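Local atomic coordinates of teichoic acid biosynthesis protein F (Staphylococcus epidermidis, PDB entry 3L7I), a protein that probably takes part in teichoic acid biosynthesis, as a protein that combines GT-A-like and GT-B-like family regions. Residues L323-N328 against R338-L343; T427-N432 against N473-R478. One frame throughout, in Å; residues are numbered along the deposited sequence.

Contact 1. Residues L323-N328 against R338-L343; sequences LRHVKN and RSLYDL. With SO4 (sulfate ion), chain F.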
loop_
_atom_site.group_PDB
_atom_site.type_symbol
_atom_site.label_atom_id
_atom_site.label_comp_id
_atom_site.label_asym_id
_atom_site.label_seq_id
_atom_site.Cartn_x
_atom_site.Cartn_y
_atom_site.Cartn_z
ATOM N N LEU A 323 6.936 5.118 3.399
ATOM C CA LEU A 323 6.225 4.981 2.151
ATOM C C LEU A 323 7.029 5.558 0.990
ATOM O O LEU A 323 7.044 4.977 -0.090
ATOM C CB LEU A 323 4.859 5.625 2.248
ATOM C CG LEU A 323 3.613 4.750 2.164
ATOM C CD1 LEU A 323 3.829 3.309 2.659
ATOM C CD2 LEU A 323 2.518 5.442 2.943
ATOM N N ARG A 324 7.729 6.666 1.205
ATOM C CA ARG A 324 8.443 7.279 0.097
ATOM C C ARG A 324 9.539 6.361 -0.411
ATOM O O ARG A 324 9.743 6.196 -1.618
ATOM C CB ARG A 324 9.010 8.646 0.471
ATOM C CG ARG A 324 9.327 9.505 -0.760
ATOM C CD ARG A 324 9.081 10.995 -0.497
ATOM N NE ARG A 324 9.487 11.350 0.868
ATOM C CZ ARG A 324 8.678 11.878 1.790
ATOM N NH1 ARG A 324 7.407 12.151 1.485
ATOM N NH2 ARG A 324 9.155 12.156 3.015
ATOM N N HIS A 325 10.233 5.746 0.531
ATOM C CA HIS A 325 11.314 4.828 0.214
ATOM C C HIS A 325 10.853 3.556 -0.536
ATOM O O HIS A 325 11.589 3.052 -1.397
ATOM C CB HIS A 325 12.073 4.470 1.482
ATOM C CG HIS A 325 13.302 3.664 1.234
ATOM N ND1 HIS A 325 14.323 4.101 0.410
ATOM C CD2 HIS A 325 13.682 2.448 1.691
ATOM C CE1 HIS A 325 15.276 3.188 0.380
ATOM N NE2 HIS A 325 14.913 2.173 1.149
ATOM N N VAL A 326 9.647 3.053 -0.224
ATOM C CA VAL A 326 9.110 1.914 -0.942
ATOM C C VAL A 326 8.934 2.341 -2.369
ATOM O O VAL A 326 9.388 1.654 -3.285
ATOM C CB VAL A 326 7.732 1.476 -0.420
ATOM C CG1 VAL A 326 7.098 0.402 -1.356
ATOM C CG2 VAL A 326 7.819 0.973 1.019
ATOM N N LYS A 327 8.267 3.482 -2.544
ATOM C CA LYS A 327 8.091 4.081 -3.861
ATOM C C LYS A 327 9.417 4.098 -4.630
ATOM O O LYS A 327 9.516 3.487 -5.690
ATOM C CB LYS A 327 7.469 5.491 -3.763
ATOM C CG LYS A 327 6.985 6.073 -5.100
ATOM C CD LYS A 327 6.169 7.338 -4.935
ATOM C CE LYS A 327 6.914 8.416 -4.109
ATOM N NZ LYS A 327 6.201 9.771 -4.021
ATOM N N ASN A 328 10.438 4.762 -4.094
ATOM C CA ASN A 328 11.719 4.831 -4.787
ATOM C C ASN A 328 12.387 3.478 -5.058
ATOM O O ASN A 328 13.011 3.278 -6.113
ATOM C CB ASN A 328 12.689 5.715 -4.023
ATOM C CG ASN A 328 12.310 7.171 -4.086
ATOM O OD1 ASN A 328 11.583 7.610 -5.005
ATOM N ND2 ASN A 328 12.787 7.944 -3.101
ATOM N N ARG A 338 18.612 8.532 -1.188
ATOM C CA ARG A 338 18.226 9.621 -0.309
ATOM C C ARG A 338 17.111 9.238 0.668
ATOM O O ARG A 338 17.149 9.625 1.836
ATOM C CB ARG A 338 17.780 10.795 -1.170
ATOM C CG ARG A 338 17.504 12.054 -0.423
ATOM C CD ARG A 338 18.045 13.202 -1.227
ATOM N NE ARG A 338 17.086 13.716 -2.196
ATOM C CZ ARG A 338 17.419 14.373 -3.302
ATOM N NH1 ARG A 338 18.697 14.568 -3.610
ATOM N NH2 ARG A 338 16.459 14.821 -4.102
ATOM N N SER A 339 16.106 8.500 0.187
ATOM C CA SER A 339 15.012 8.082 1.064
ATOM C C SER A 339 15.517 7.076 2.101
ATOM O O SER A 339 15.063 7.060 3.249
ATOM C CB SER A 339 13.856 7.509 0.266
ATOM O OG SER A 339 14.345 6.630 -0.710
ATOM N N LEU A 340 16.466 6.244 1.695
ATOM C CA LEU A 340 17.076 5.343 2.650
ATOM C C LEU A 340 17.775 6.139 3.753
ATOM O O LEU A 340 17.612 5.859 4.940
ATOM C CB LEU A 340 18.052 4.407 1.963
ATOM C CG LEU A 340 18.891 3.608 2.954
ATOM C CD1 LEU A 340 18.007 2.897 3.992
ATOM C CD2 LEU A 340 19.811 2.624 2.204
ATOM N N TYR A 341 18.538 7.148 3.346
ATOM C CA TYR A 341 19.286 7.981 4.279
ATOM C C TYR A 341 18.353 8.721 5.221
ATOM O O TYR A 341 18.617 8.792 6.414
ATOM C CB TYR A 341 20.166 8.961 3.504
ATOM C CG TYR A 341 20.429 10.256 4.215
ATOM C CD1 TYR A 341 21.506 10.390 5.077
ATOM C CD2 TYR A 341 19.611 11.350 4.011
ATOM C CE1 TYR A 341 21.751 11.574 5.736
ATOM C CE2 TYR A 341 19.844 12.545 4.666
ATOM C CZ TYR A 341 20.921 12.651 5.528
ATOM O OH TYR A 341 21.167 13.834 6.180
ATOM N N ASP A 342 17.263 9.260 4.673
ATOM C CA ASP A 342 16.260 9.988 5.441
ATOM C C ASP A 342 15.647 9.045 6.484
ATOM O O ASP A 342 15.150 9.473 7.524
ATOM C CB ASP A 342 15.196 10.544 4.485
ATOM C CG ASP A 342 14.318 11.636 5.118
ATOM O OD1 ASP A 342 14.778 12.336 6.051
ATOM O OD2 ASP A 342 13.152 11.812 4.680
ATOM N N LEU A 343 15.713 7.748 6.218
ATOM C CA LEU A 343 15.094 6.773 7.109
ATOM C C LEU A 343 15.951 6.401 8.290
ATOM O O LEU A 343 15.451 6.259 9.402
ATOM C CB LEU A 343 14.722 5.490 6.357
ATOM C CG LEU A 343 13.264 5.416 5.899
ATOM C CD1 LEU A 343 12.994 4.128 5.156
ATOM C CD2 LEU A 343 12.351 5.561 7.096
HETATM S S SO4 F . 5.244 10.485 -7.595
HETATM O O1 SO4 F . 5.263 9.806 -8.883
HETATM O O2 SO4 F . 4.781 11.858 -7.776
HETATM O O3 SO4 F . 4.304 9.790 -6.712
HETATM O O4 SO4 F . 6.609 10.470 -7.053
#
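His325 and Ser339 lie where two helical segments, 323-328 and 338-343, pass in nearly antiparallel directions (155° between them), their axes approaching to 8.8 Å and the CA atoms of these two residues to 5.0 Å. So close a pairing suits a small residue, and serine brings a hydroxyl to it as well. With His325 CG anti to the backbone N (chi1 -173°), the imidazole reaches across until its ND1 edge meets the hydroxyl in the ring plane: His325 ND1 and Ser339 OG share a nearly straight hydrogen bond of 2.8 Å. A second donor arrives one turn further along the same helix, Asn328 ND2 giving its N-H to Ser339 OG at 3.1 Å, with the oxygen lying in the amide plane. The buried hydroxyl is thus gripped by two side chains, and it also bonds back to the carbonyl O of Lys336 in its own helix.

This is a helical hairpin, helices 316-331 and 336-344 joined by a short connection, at the start of the modelled chain. Carbon packing completes the seam. Leu340 lies alongside the imidazole, its CA over one ring face but off toward the margin and its CB 3.4 Å from His325 CE1, while Leu343 CD1 approaches His325 CB to 3.8 Å. Farther toward solvent, Arg324 NH2 and Asp342 OD2 stand 4.3 Å apart, opposite charges too distant for a salt bridge but probably attracting each other.

Lys327 faces elsewhere: a bend at chi3 lets NZ hydrogen-bond, at 3.1 Å, O4 of a sulfate ion, probably from the crystallisation liquor. Arg333 of the same chain and Arg320 of a second subunit also hydrogen-bond this ion. Leu323 and Val326, pointing away from helix 336-344, pack on two neighbouring subunits.

Contact 2. Residues T427-N432 against N473-R478; sequences TPLYLN and NRETSR
A loop is pinned to the end region of a helix here, chiefly by the side chains of Arg478 and Glu475 reaching backbone groups of residues 427-432. The loop connects adjacent strands 418-423 and 438-441 of the seven-stranded parallel sheet, the core of a Rossmann-like domain as in GT-B proteins. The guanidinium of Arg478 does most of the work, its several N-H groups suiting it to a loop whose carbonyls converge. Arg478 NH1 donates to Pro428 O at 3.0 Å, coming from above the carbonyl plane, and NH2 makes a weak, strongly bent bond to Leu431 O. Pro428 and Leu431 begin and end a type I beta turn, so the arginine reaches both ends of it, firmly at Pro428 and weakly at Leu431.

Glu475 OE1 meets the guanidinium at Arg478 NE, by a weak bond, and at NH1, in a salt bridge of 2.6 Å on the syn side of the carboxylate and in the guanidinium plane; a bend at chi3 (-61°) turns the arginine's head back toward it. Glu475 OE2 accepts the backbone N-H of Thr427 at 3.0 Å from above the carboxylate plane, and is also bonded by Tyr439 OH and Trp479 NE1. One buried carboxylate thereby ties the helix to the loop, its charge probably balanced by the arginine.

Leucine suits position 429 because its forked end serves two neighbours. Leu429 CD2 sits over the centre of one guanidinium face, 3.8 Å from Arg478 CZ, while CD1 rests against Arg474 CB at 3.9 Å, the two side chains crossing at about a right angle.

Leu431 packs on Tyr411, Tyr412 and Tyr415 of helix 409-417 and, like Thr427, touches Trp421. Helix 465-476 leads on to strand 481-484, and the loop lies between that helix and the side chains of helix 409-417 and strand 418-423.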
loop_
_atom_site.group_PDB
_atom_site.type_symbol
_atom_site.label_atom_id
_atom_site.label_comp_id
_atom_site.label_asym_id
_atom_site.label_seq_id
_atom_site.Cartn_x
_atom_site.Cartn_y
_atom_site.Cartn_z
ATOM N N THR A 427 24.050 24.345 1.386
ATOM C CA THR A 427 23.987 22.902 1.172
ATOM C C THR A 427 22.529 22.464 1.208
ATOM O O THR A 427 21.728 23.066 1.910
ATOM C CB THR A 427 24.917 22.054 2.131
ATOM O OG1 THR A 427 24.313 21.919 3.409
ATOM C CG2 THR A 427 26.321 22.656 2.286
ATOM N N PRO A 428 22.183 21.432 0.421
ATOM C CA PRO A 428 20.791 21.014 0.167
ATOM C C PRO A 428 19.947 20.816 1.430
ATOM O O PRO A 428 20.453 20.388 2.467
ATOM C CB PRO A 428 20.939 19.683 -0.581
ATOM C CG PRO A 428 22.308 19.696 -1.149
ATOM C CD PRO A 428 23.165 20.552 -0.241
ATOM N N LEU A 429 18.656 21.118 1.335
ATOM C CA LEU A 429 17.757 20.933 2.468
ATOM C C LEU A 429 17.389 19.459 2.764
ATOM O O LEU A 429 17.018 19.131 3.890
ATOM C CB LEU A 429 16.513 21.782 2.291
ATOM C CG LEU A 429 16.800 23.264 2.435
ATOM C CD1 LEU A 429 15.536 24.058 2.191
ATOM C CD2 LEU A 429 17.367 23.569 3.813
ATOM N N TYR A 430 17.490 18.565 1.784
ATOM C CA TYR A 430 17.230 17.164 2.085
ATOM C C TYR A 430 18.323 16.561 2.982
ATOM O O TYR A 430 18.137 15.487 3.531
ATOM C CB TYR A 430 16.995 16.314 0.821
ATOM C CG TYR A 430 18.047 16.494 -0.249
ATOM C CD1 TYR A 430 19.269 15.832 -0.165
ATOM C CD2 TYR A 430 17.819 17.335 -1.341
ATOM C CE1 TYR A 430 20.230 15.995 -1.146
ATOM C CE2 TYR A 430 18.770 17.508 -2.323
ATOM C CZ TYR A 430 19.982 16.843 -2.221
ATOM O OH TYR A 430 20.952 17.024 -3.194
ATOM N N LEU A 431 19.458 17.235 3.137
ATOM C CA LEU A 431 20.436 16.803 4.141
ATOM C C LEU A 431 19.969 17.222 5.535
ATOM O O LEU A 431 19.361 18.284 5.697
ATOM C CB LEU A 431 21.829 17.340 3.825
ATOM C CG LEU A 431 22.499 16.531 2.719
ATOM C CD1 LEU A 431 23.909 16.996 2.392
ATOM C CD2 LEU A 431 22.509 15.080 3.141
ATOM N N ASN A 432 20.228 16.389 6.535
ATOM C CA ASN A 432 19.688 16.622 7.878
ATOM C C ASN A 432 20.699 17.143 8.875
ATOM O O ASN A 432 21.506 16.369 9.397
ATOM C CB ASN A 432 19.111 15.326 8.446
ATOM C CG ASN A 432 17.846 14.899 7.750
ATOM O OD1 ASN A 432 16.966 15.732 7.447
ATOM N ND2 ASN A 432 17.737 13.596 7.480
ATOM N N ASN A 473 15.810 30.950 3.983
ATOM C CA ASN A 473 15.742 31.181 5.403
ATOM C C ASN A 473 15.938 29.869 6.125
ATOM O O ASN A 473 16.572 29.832 7.175
ATOM C CB ASN A 473 14.398 31.828 5.776
ATOM C CG ASN A 473 14.312 32.185 7.247
ATOM O OD1 ASN A 473 15.287 32.026 7.992
ATOM N ND2 ASN A 473 13.148 32.659 7.676
ATOM N N ARG A 474 15.395 28.797 5.552
ATOM C CA ARG A 474 15.537 27.455 6.096
ATOM C C ARG A 474 17.013 27.044 6.187
ATOM O O ARG A 474 17.443 26.454 7.187
ATOM C CB ARG A 474 14.784 26.443 5.230
ATOM C CG ARG A 474 13.344 26.193 5.617
ATOM C CD ARG A 474 12.607 25.277 4.607
ATOM N NE ARG A 474 11.181 25.627 4.509
ATOM C CZ ARG A 474 10.178 24.752 4.373
ATOM N NH1 ARG A 474 10.436 23.443 4.327
ATOM N NH2 ARG A 474 8.911 25.172 4.300
ATOM N N GLU A 475 17.781 27.345 5.137
ATOM C CA GLU A 475 19.182 26.960 5.065
ATOM C C GLU A 475 20.020 27.738 6.061
ATOM O O GLU A 475 20.835 27.146 6.772
ATOM C CB GLU A 475 19.727 27.146 3.648
ATOM C CG GLU A 475 21.267 27.236 3.511
ATOM C CD GLU A 475 22.008 25.960 3.924
ATOM O OE1 GLU A 475 21.327 25.025 4.417
ATOM O OE2 GLU A 475 23.255 25.897 3.773
ATOM N N THR A 476 19.829 29.052 6.136
ATOM C CA THR A 476 20.695 29.811 7.028
ATOM C C THR A 476 20.376 29.480 8.486
ATOM O O THR A 476 21.252 29.554 9.356
ATOM C CB THR A 476 20.626 31.322 6.807
ATOM O OG1 THR A 476 19.411 31.834 7.370
ATOM C CG2 THR A 476 20.703 31.641 5.340
ATOM N N SER A 477 19.132 29.100 8.755
ATOM C CA SER A 477 18.779 28.773 10.124
ATOM C C SER A 477 19.607 27.596 10.645
ATOM O O SER A 477 19.676 27.373 11.846
ATOM C CB SER A 477 17.284 28.462 10.258
ATOM O OG SER A 477 17.003 27.078 10.019
ATOM N N ARG A 478 20.213 26.840 9.743
ATOM C CA ARG A 478 20.971 25.658 10.128
ATOM C C ARG A 478 22.471 25.964 10.312
ATOM O O ARG A 478 23.220 25.133 10.826
ATOM C CB ARG A 478 20.811 24.547 9.075
ATOM C CG ARG A 478 19.391 24.260 8.628
ATOM C CD ARG A 478 19.331 23.049 7.721
ATOM N NE ARG A 478 20.117 23.214 6.497
ATOM C CZ ARG A 478 20.410 22.212 5.669
ATOM N NH1 ARG A 478 21.135 22.425 4.579
ATOM N NH2 ARG A 478 19.981 20.983 5.947
#

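In the fold
The two contacts follow one another in sequence, with centres about 19 Å apart, yet they touch through segments 338-343 and 427-432. Tyr341 OH and Asn432 N lie 2.7 Å apart in a probable hydrogen bond, Tyr341 OH also comes within 3.5 Å of Leu431 CD2, and Arg338 makes a cation-pi contact with Tyr430. The loop of contact 2 is thus one of the surfaces by which the hairpin meets the domain of the seven-stranded sheet. Contact 1 is the more peripheral, about 33 Å from the centre of the chain against about 19 Å for contact 2; it meets a sulfate and neighbouring subunits, while no other protein chain of the assembly touches contact 2.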